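Local coordinates for putative major capsid protein (Cafeteriavirus-dependent mavirus, PDB 6G44), which probably forms the icosahedral shell of the virophage as a double jelly-roll major capsid protein, three chains to an assembly, at residues Ala336-Gln341 and Gly423-Phe428. Numbering follows the deposited sequence.
Sequences AVMVSQ and GSVIFF
Val337 and Ile426 face each other as an antiparallel hydrogen-bonded pair, the two backbones gripping at both ends of the pair: Val337 N donates to Ile426 O (2.9 Å), and Ile426 N returns a straighter bond, 171° at the hydrogen, to Val337 O. Beyond Val425 the strands splay apart, and a water takes over from direct pairing, accepting from Val339 N and donating to Ser424 O at 2.7 Å. Ser424 itself turns its hydroxyl elsewhere, to Phe394 O and Ile356 N.

Met338 can be followed outward along its chain. Its CB lies 3.7 Å from Ser424 O and touches Val425 CG2 at 4.1 Å. CG, lodged between the backbone N and the carbonyl carbon (chi1 81°), only carries the chain outward, with no close partner in the opposite strand. After an extended chi2, SD lies 4.3 Å from Val425 CG2, and the flexible, unbranched thioether then bends at chi3, bringing CE back to within 4.0 Å of the same methyl. Met338 and Val425 stand side by side because they are neighbours across the strands on one face. On that same face Ala336 is small enough to let the Phe427 ring come close, its CB approaching CE1 obliquely at 3.8 Å, while Val425 CG1 rests over one ring face near the rim. On the opposite side of the sheet, Val337 CG2 meets the edge of the Phe428 ring at CE2 (3.8 Å); the beta-branched Val337 and Ile426 suit extended backbone and a buried, apolar setting.

Strand 334-341 runs between strands 425-428 and 464-482 in one sheet of a jelly-roll. Leu129 of helix 123-130 covers Ala336, Met338 and Val425, whereas Val337, Ile426 and Phe428 pack against strand 355-363 of the facing sheet.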
loop_
_atom_site.group_PDB
_atom_site.type_symbol
_atom_site.label_atom_id
_atom_site.label_comp_id
_atom_site.label_asym_id
_atom_site.label_seq_id
_atom_site.Cartn_x
_atom_site.Cartn_y
_atom_site.Cartn_z
ATOM N N ALA C 336 7.262 24.083 -10.633
ATOM C CA ALA C 336 6.103 23.884 -9.745
ATOM C C ALA C 336 5.378 25.217 -9.602
ATOM O O ALA C 336 6.022 26.252 -9.329
ATOM C CB ALA C 336 6.510 23.344 -8.386
ATOM N N VAL C 337 4.067 25.191 -9.752
ATOM C CA VAL C 337 3.222 26.380 -9.643
ATOM C C VAL C 337 2.278 26.189 -8.472
ATOM O O VAL C 337 1.604 25.148 -8.368
ATOM C CB VAL C 337 2.402 26.586 -10.931
ATOM C CG1 VAL C 337 1.550 27.852 -10.827
ATOM C CG2 VAL C 337 3.312 26.650 -12.133
ATOM N N MET C 338 2.194 27.192 -7.602
ATOM C CA MET C 338 1.243 27.157 -6.509
ATOM C C MET C 338 0.820 28.575 -6.188
ATOM O O MET C 338 1.605 29.503 -6.388
ATOM C CB MET C 338 1.818 26.411 -5.294
ATOM C CG MET C 338 2.744 27.107 -4.348
ATOM S SD MET C 338 3.079 26.051 -2.880
ATOM C CE MET C 338 4.344 25.013 -3.536
ATOM N N VAL C 339 -0.397 28.730 -5.695
ATOM C CA VAL C 339 -0.936 30.020 -5.277
ATOM C C VAL C 339 -1.269 29.910 -3.798
ATOM O O VAL C 339 -2.179 29.175 -3.435
ATOM C CB VAL C 339 -2.165 30.383 -6.113
ATOM C CG1 VAL C 339 -2.755 31.719 -5.630
ATOM C CG2 VAL C 339 -1.829 30.459 -7.593
ATOM N N SER C 340 -0.534 30.626 -2.935
ATOM C CA SER C 340 -0.608 30.460 -1.482
ATOM C C SER C 340 -1.360 31.614 -0.834
ATOM O O SER C 340 -1.182 32.770 -1.243
ATOM C CB SER C 340 0.801 30.366 -0.859
ATOM O OG SER C 340 1.438 29.130 -1.160
ATOM N N GLN C 341 -2.168 31.307 0.180
ATOM C CA GLN C 341 -2.763 32.346 1.027
ATOM C C GLN C 341 -1.599 32.973 1.783
ATOM O O GLN C 341 -0.843 32.279 2.469
ATOM C CB GLN C 341 -3.765 31.699 1.976
ATOM C CG GLN C 341 -4.473 32.667 2.911
ATOM C CD GLN C 341 -5.333 31.909 3.880
ATOM O OE1 GLN C 341 -4.821 31.250 4.788
ATOM N NE2 GLN C 341 -6.644 31.927 3.645
ATOM N N GLY C 423 -5.862 22.734 -1.813
ATOM C CA GLY C 423 -5.538 23.470 -3.035
ATOM C C GLY C 423 -4.381 22.860 -3.811
ATOM O O GLY C 423 -3.922 21.768 -3.504
ATOM N N SER C 424 -3.952 23.567 -4.863
ATOM C CA SER C 424 -3.163 22.969 -5.949
ATOM C C SER C 424 -1.668 23.187 -5.875
ATOM O O SER C 424 -1.196 24.271 -5.521
ATOM C CB SER C 424 -3.610 23.511 -7.303
ATOM O OG SER C 424 -5.011 23.573 -7.440
ATOM N N VAL C 425 -0.928 22.174 -6.303
ATOM C CA VAL C 425 0.448 22.368 -6.775
ATOM C C VAL C 425 0.544 21.688 -8.119
ATOM O O VAL C 425 0.210 20.510 -8.237
ATOM C CB VAL C 425 1.511 21.773 -5.826
ATOM C CG1 VAL C 425 2.910 21.999 -6.367
ATOM C CG2 VAL C 425 1.382 22.411 -4.443
ATOM N N ILE C 426 0.974 22.431 -9.132
ATOM C CA ILE C 426 1.086 21.877 -10.487
ATOM C C ILE C 426 2.559 21.726 -10.855
ATOM O O ILE C 426 3.262 22.725 -11.023
ATOM C CB ILE C 426 0.323 22.688 -11.552
ATOM C CG1 ILE C 426 -1.161 22.770 -11.201
ATOM C CG2 ILE C 426 0.515 22.060 -12.935
ATOM C CD1 ILE C 426 -1.925 23.832 -11.976
ATOM N N PHE C 427 3.014 20.497 -10.993
ATOM C CA PHE C 427 4.359 20.170 -11.435
ATOM C C PHE C 427 4.332 19.947 -12.929
ATOM O O PHE C 427 3.484 19.180 -13.424
ATOM C CB PHE C 427 4.877 18.903 -10.741
ATOM C CG PHE C 427 5.080 19.053 -9.256
ATOM C CD1 PHE C 427 6.250 19.611 -8.758
ATOM C CD2 PHE C 427 4.121 18.612 -8.329
ATOM C CE1 PHE C 427 6.455 19.719 -7.394
ATOM C CE2 PHE C 427 4.348 18.712 -6.962
ATOM C CZ PHE C 427 5.512 19.297 -6.497
ATOM N N PHE C 428 5.203 20.634 -13.684
ATOM C CA PHE C 428 5.323 20.396 -15.140
ATOM C C PHE C 428 6.773 20.510 -15.586
ATOM O O PHE C 428 7.562 21.232 -14.963
ATOM C CB PHE C 428 4.403 21.322 -15.965
ATOM C CG PHE C 428 4.865 22.762 -16.039
ATOM C CD1 PHE C 428 5.697 23.187 -17.062
ATOM C CD2 PHE C 428 4.416 23.715 -15.114
ATOM C CE1 PHE C 428 6.139 24.503 -17.117
ATOM C CE2 PHE C 428 4.827 25.028 -15.192
ATOM C CZ PHE C 428 5.701 25.429 -16.197
HETATM O O HOH W 1 -2.399 26.692 -5.693
#